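Local coordinates for protein putative arylalkylamine N-Acetyltransferase 7 (Aedes aegypti, PDB 4FD7) that probably transfers an acetyl group from acetyl-coenzyme A to an amine acceptor, as a member of the GNAT family of N-acetyltransferases, at residues V75-A80 against N149-S154; D127-V132 against A185-G190. All blocks are in the same frame, centred on the assembly; numbering follows the deposited sequence.

Interaction 1: residues V75-A80 against N149-S154; sequences VALWKA and NAMGLS
The indole nitrogen of Trp-78 donates a short hydrogen bond to the backbone carbonyl of Met-151, with NE1 and O 2.7 Å apart and an N-H...O angle of 157°. The acceptor belongs to the beta bulge of strand 146-155, which corresponds by topology to the fourth core strand of the GNAT fold: Met-151 and Gly-152 both bond through their backbones to Ile-103 of strand 98-108, so that two residues stand opposite one. In GNAT enzymes the bulge in this strand lies where acetyl-coenzyme A binds, and the same is probable here. The chain turns a corner at Met-151, and its carbonyl points out to helix 68-81. The indole meets that oxygen with its N-H edge, close to its own ring plane, while the nitrogen lies almost straight ahead of the C=O bond at a C=O...NE1 angle of 162°. A buried side-chain donor thus reaches a backbone oxygen at the irregular point of the strand, a worked example of how a tryptophan can tie a helix to a bulge. Met-48 of helix 41-55 and Ile-103 also touch the Trp-78 side chain. Apolar contact flanks the bond. Met-151 has CG anti to its own nitrogen (chi1 -175°), which sets the methylene beside the carbonyl carbon and brings it to 3.5 Å from Trp-78 NE1; the same CG is 4.0 Å from Trp-78 CD1. Beyond CG the thioether chain bends at both following torsions. Leu-77, one residue earlier on the helix, comes in at about a right angle to the methionine side chain, and its branch ends on the same methylene, with Leu-77 CD2 4.0 Å from Met-151 CG.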
loop_
_atom_site.group_PDB
_atom_site.type_symbol
_atom_site.label_atom_id
_atom_site.label_comp_id
_atom_site.label_asym_id
_atom_site.label_seq_id
_atom_site.Cartn_x
_atom_site.Cartn_y
_atom_site.Cartn_z
ATOM N N VAL A 75 -6.344 10.623 5.212
ATOM C CA VAL A 75 -5.434 11.660 4.741
ATOM C C VAL A 75 -4.463 12.120 5.837
ATOM O O VAL A 75 -3.273 12.349 5.572
ATOM C CB VAL A 75 -6.191 12.875 4.171
ATOM C CG1 VAL A 75 -5.231 13.973 3.800
ATOM C CG2 VAL A 75 -6.999 12.474 2.965
ATOM N N ALA A 76 -4.958 12.272 7.061
ATOM C CA ALA A 76 -4.063 12.614 8.169
ATOM C C ALA A 76 -2.948 11.564 8.285
ATOM O O ALA A 76 -1.750 11.914 8.423
ATOM C CB ALA A 76 -4.833 12.719 9.462
ATOM N N LEU A 77 -3.336 10.289 8.212
ATOM C CA LEU A 77 -2.360 9.182 8.267
ATOM C C LEU A 77 -1.298 9.226 7.160
ATOM O O LEU A 77 -0.083 9.166 7.441
ATOM C CB LEU A 77 -3.070 7.820 8.241
ATOM C CG LEU A 77 -2.145 6.616 8.465
ATOM C CD1 LEU A 77 -1.332 6.888 9.714
ATOM C CD2 LEU A 77 -2.931 5.331 8.619
ATOM N N TRP A 78 -1.760 9.285 5.912
ATOM C CA TRP A 78 -0.854 9.379 4.765
ATOM C C TRP A 78 0.105 10.557 4.905
ATOM O O TRP A 78 1.305 10.426 4.623
ATOM C CB TRP A 78 -1.646 9.537 3.471
ATOM C CG TRP A 78 -2.385 8.305 3.044
ATOM C CD1 TRP A 78 -1.980 7.003 3.195
ATOM C CD2 TRP A 78 -3.637 8.255 2.348
ATOM N NE1 TRP A 78 -2.910 6.152 2.647
ATOM C CE2 TRP A 78 -3.942 6.893 2.123
ATOM C CE3 TRP A 78 -4.537 9.230 1.903
ATOM C CZ2 TRP A 78 -5.105 6.483 1.470
ATOM C CZ3 TRP A 78 -5.702 8.822 1.261
ATOM C CH2 TRP A 78 -5.974 7.461 1.052
ATOM N N LYS A 79 -0.438 11.715 5.305
ATOM C CA LYS A 79 0.385 12.911 5.471
ATOM C C LYS A 79 1.442 12.733 6.546
ATOM O O LYS A 79 2.552 13.261 6.402
ATOM C CB LYS A 79 -0.457 14.171 5.722
ATOM C CG LYS A 79 -1.148 14.663 4.462
ATOM C CD LYS A 79 -1.762 16.036 4.626
ATOM C CE LYS A 79 -2.441 16.437 3.337
ATOM N NZ LYS A 79 -2.945 17.831 3.384
ATOM N N ALA A 80 1.116 11.992 7.600
ATOM C CA ALA A 80 2.135 11.666 8.607
ATOM C C ALA A 80 3.207 10.736 8.054
ATOM O O ALA A 80 4.369 10.792 8.488
ATOM C CB ALA A 80 1.515 11.061 9.857
ATOM N N ASN A 149 6.198 -1.505 5.172
ATOM C CA ASN A 149 4.751 -1.663 5.178
ATOM C C ASN A 149 4.124 -0.600 4.294
ATOM O O ASN A 149 4.816 0.309 3.798
ATOM C CB ASN A 149 4.238 -1.515 6.605
ATOM C CG ASN A 149 2.821 -2.051 6.799
ATOM O OD1 ASN A 149 2.198 -2.604 5.889
ATOM N ND2 ASN A 149 2.313 -1.888 8.007
ATOM N N ALA A 150 2.807 -0.686 4.131
ATOM C CA ALA A 150 2.085 0.197 3.225
ATOM C C ALA A 150 0.703 0.536 3.753
ATOM O O ALA A 150 0.111 -0.231 4.512
ATOM C CB ALA A 150 1.953 -0.451 1.878
ATOM N N MET A 151 0.176 1.671 3.306
ATOM C CA MET A 151 -1.205 2.048 3.591
ATOM C C MET A 151 -1.866 2.478 2.291
ATOM O O MET A 151 -2.267 3.630 2.146
ATOM C CB MET A 151 -1.262 3.194 4.607
ATOM C CG MET A 151 -2.665 3.584 5.068
ATOM S SD MET A 151 -3.590 2.228 5.787
ATOM C CE MET A 151 -4.991 2.101 4.671
ATOM N N GLY A 152 -1.934 1.565 1.326
ATOM C CA GLY A 152 -2.694 1.804 0.110
ATOM C C GLY A 152 -1.873 1.915 -1.160
ATOM O O GLY A 152 -0.868 2.643 -1.208
ATOM N N LEU A 153 -2.306 1.187 -2.187
ATOM C CA LEU A 153 -1.760 1.316 -3.535
ATOM C C LEU A 153 -2.902 1.729 -4.458
ATOM O O LEU A 153 -3.905 1.015 -4.573
ATOM C CB LEU A 153 -1.132 -0.001 -4.017
ATOM C CG LEU A 153 -0.187 0.062 -5.237
ATOM C CD1 LEU A 153 0.639 -1.212 -5.364
ATOM C CD2 LEU A 153 -0.911 0.313 -6.557
ATOM N N SER A 154 -2.736 2.885 -5.100
ATOM C CA SER A 154 -3.733 3.452 -6.000
ATOM C C SER A 154 -3.212 3.416 -7.432
ATOM O O SER A 154 -2.063 3.754 -7.688
ATOM C CB SER A 154 -4.006 4.892 -5.592
ATOM O OG SER A 154 -5.079 5.467 -6.316
#

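Interaction 2: residues D127-V132 against A185-G190; sequences DTIEYV and ATCFTG
Cys-187 reaches from strand 183-188 into the side of helix 120-136, where Ile-129 and Val-132, three residues apart, receive it. Its CB starts the contact by pressing on the branch methyl of the isoleucine, with Cys-187 CB and Ile-129 CG2 3.8 Å apart. CG2 is anti to the isoleucine nitrogen, with CG1 beside that nitrogen (chi1 -67°), a setting that brings the methyl onto the cysteine CB. From CB the thiol continues anti to the strand nitrogen (chi1 178°) and lies against both helix residues: Cys-187 SG is 4.3 Å from Ile-129 CG1 and equally far from Val-132 CG1, a looser van der Waals contact. No hydrogen bond crosses the interface, and the joint is apolar. Cys-230 and Tyr-232 of the neighbouring strand 229-236 also touch the cysteine, and Tyr-232 reaches Val-132 as well, widening the patch over the sheet. Side chains alternate along the strand: Thr-186 points away from the helix, its CG2 lying 3.7 Å above the plane of the Phe-188 ring, over the centre. Its OG1 bonds to Ala-185 O and is gripped too by Arg-172. Past the strand, Gly-190 occupies the N-cap of helix 191-200. Helix 120-136, which in sequence falls between strands 98-108 and 146-155, appears to be an addition to the family core and packs on one face of the strand, whereas strand 183-188 leading into helix 191-200 is a strand-helix unit of the GNAT fold itself.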
loop_
_atom_site.group_PDB
_atom_site.type_symbol
_atom_site.label_atom_id
_atom_site.label_comp_id
_atom_site.label_asym_id
_atom_site.label_seq_id
_atom_site.Cartn_x
_atom_site.Cartn_y
_atom_site.Cartn_z
ATOM N N ASP A 127 -8.030 -0.787 12.664
ATOM C CA ASP A 127 -7.988 -1.870 13.640
ATOM C C ASP A 127 -8.117 -3.245 12.977
ATOM O O ASP A 127 -7.588 -4.228 13.479
ATOM C CB ASP A 127 -9.102 -1.704 14.674
ATOM C CG ASP A 127 -8.909 -0.486 15.543
ATOM O OD1 ASP A 127 -7.802 0.095 15.502
ATOM O OD2 ASP A 127 -9.867 -0.122 16.275
ATOM N N THR A 128 -8.825 -3.322 11.858
ATOM C CA THR A 128 -8.919 -4.596 11.135
ATOM C C THR A 128 -7.560 -5.010 10.578
ATOM O O THR A 128 -7.090 -6.142 10.785
ATOM C CB THR A 128 -9.896 -4.499 9.959
ATOM O OG1 THR A 128 -11.201 -4.215 10.465
ATOM C CG2 THR A 128 -9.931 -5.814 9.186
ATOM N N ILE A 129 -6.933 -4.085 9.854
ATOM C CA ILE A 129 -5.600 -4.347 9.323
ATOM C C ILE A 129 -4.658 -4.669 10.473
ATOM O O ILE A 129 -3.850 -5.585 10.386
ATOM C CB ILE A 129 -5.054 -3.137 8.539
ATOM C CG1 ILE A 129 -5.875 -2.912 7.270
ATOM C CG2 ILE A 129 -3.589 -3.344 8.189
ATOM C CD1 ILE A 129 -5.940 -1.450 6.855
ATOM N N GLU A 130 -4.749 -3.916 11.557
ATOM C CA GLU A 130 -3.831 -4.142 12.672
ATOM C C GLU A 130 -4.006 -5.527 13.300
ATOM O O GLU A 130 -3.018 -6.154 13.681
ATOM C CB GLU A 130 -3.938 -3.032 13.726
ATOM C CG GLU A 130 -2.868 -3.125 14.805
ATOM C CD GLU A 130 -1.484 -3.433 14.244
ATOM O OE1 GLU A 130 -0.992 -2.680 13.375
ATOM O OE2 GLU A 130 -0.867 -4.432 14.692
ATOM N N TYR A 131 -5.258 -5.985 13.420
ATOM C CA TYR A 131 -5.529 -7.339 13.890
ATOM C C TYR A 131 -4.859 -8.362 12.952
ATOM O O TYR A 131 -4.164 -9.306 13.391
ATOM C CB TYR A 131 -7.042 -7.604 13.978
ATOM C CG TYR A 131 -7.355 -9.052 14.281
ATOM C CD1 TYR A 131 -7.322 -9.525 15.586
ATOM C CD2 TYR A 131 -7.647 -9.955 13.258
ATOM C CE1 TYR A 131 -7.588 -10.867 15.868
ATOM C CE2 TYR A 131 -7.906 -11.280 13.524
ATOM C CZ TYR A 131 -7.874 -11.734 14.831
ATOM O OH TYR A 131 -8.144 -13.063 15.089
ATOM N N VAL A 132 -5.057 -8.166 11.656
ATOM C CA VAL A 132 -4.498 -9.104 10.684
ATOM C C VAL A 132 -2.961 -9.125 10.743
ATOM O O VAL A 132 -2.315 -10.190 10.647
ATOM C CB VAL A 132 -4.994 -8.756 9.290
ATOM C CG1 VAL A 132 -4.305 -9.599 8.233
ATOM C CG2 VAL A 132 -6.517 -8.957 9.232
ATOM N N ALA A 185 6.210 -6.444 4.266
ATOM C CA ALA A 185 4.958 -7.179 4.479
ATOM C C ALA A 185 3.816 -6.192 4.447
ATOM O O ALA A 185 3.979 -5.033 4.784
ATOM C CB ALA A 185 4.953 -7.924 5.784
ATOM N N THR A 186 2.651 -6.657 4.038
ATOM C CA THR A 186 1.546 -5.735 3.828
ATOM C C THR A 186 0.244 -6.505 3.915
ATOM O O THR A 186 0.219 -7.716 3.668
ATOM C CB THR A 186 1.726 -4.991 2.466
ATOM O OG1 THR A 186 2.726 -3.975 2.622
ATOM C CG2 THR A 186 0.435 -4.337 1.973
ATOM N N CYS A 187 -0.818 -5.831 4.339
ATOM C CA CYS A 187 -2.151 -6.415 4.257
ATOM C C CYS A 187 -2.730 -6.079 2.894
ATOM O O CYS A 187 -3.000 -4.918 2.606
ATOM C CB CYS A 187 -3.069 -5.863 5.355
ATOM S SG CYS A 187 -4.742 -6.531 5.223
ATOM N N PHE A 188 -2.868 -7.094 2.045
ATOM C CA PHE A 188 -3.505 -6.955 0.746
ATOM C C PHE A 188 -4.972 -7.346 0.880
ATOM O O PHE A 188 -5.314 -8.454 1.314
ATOM C CB PHE A 188 -2.779 -7.791 -0.297
ATOM C CG PHE A 188 -1.342 -7.393 -0.488
ATOM C CD1 PHE A 188 -0.314 -8.046 0.197
ATOM C CD2 PHE A 188 -1.017 -6.360 -1.344
ATOM C CE1 PHE A 188 1.008 -7.665 0.010
ATOM C CE2 PHE A 188 0.311 -5.975 -1.531
ATOM C CZ PHE A 188 1.317 -6.631 -0.856
ATOM N N THR A 189 -5.837 -6.406 0.514
ATOM C CA THR A 189 -7.218 -6.452 0.957
ATOM C C THR A 189 -8.175 -6.997 -0.086
ATOM O O THR A 189 -9.280 -7.427 0.244
ATOM C CB THR A 189 -7.677 -5.063 1.355
ATOM O OG1 THR A 189 -7.553 -4.193 0.221
ATOM C CG2 THR A 189 -6.824 -4.536 2.506
ATOM N N GLY A 190 -7.762 -6.973 -1.347
ATOM C CA GLY A 190 -8.606 -7.434 -2.436
ATOM C C GLY A 190 -7.924 -8.425 -3.358
ATOM O O GLY A 190 -6.723 -8.649 -3.250
#

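In the fold
Leaving the N terminus, the chain reaches helix 68-81, then strands 88-92 and 98-108 and helix 120-136, before strand 146-155 returns to close the loop of interaction 1. Interaction 2 opens inside that loop, on helix 120-136, and closes only at strand 183-188, so the two loops cross rather than nest. Together they tie two helices to strands of two sheets: the antiparallel five-stranded one ending at 146-155, and the three-stranded one beginning at 183-188. Their centres are 13 Å apart, yet they meet directly, with Met-151 CE 4.3 Å from Ile-129 CD1, while Asn-149 and Ala-150 touch Thr-186 across the neighbouring strands.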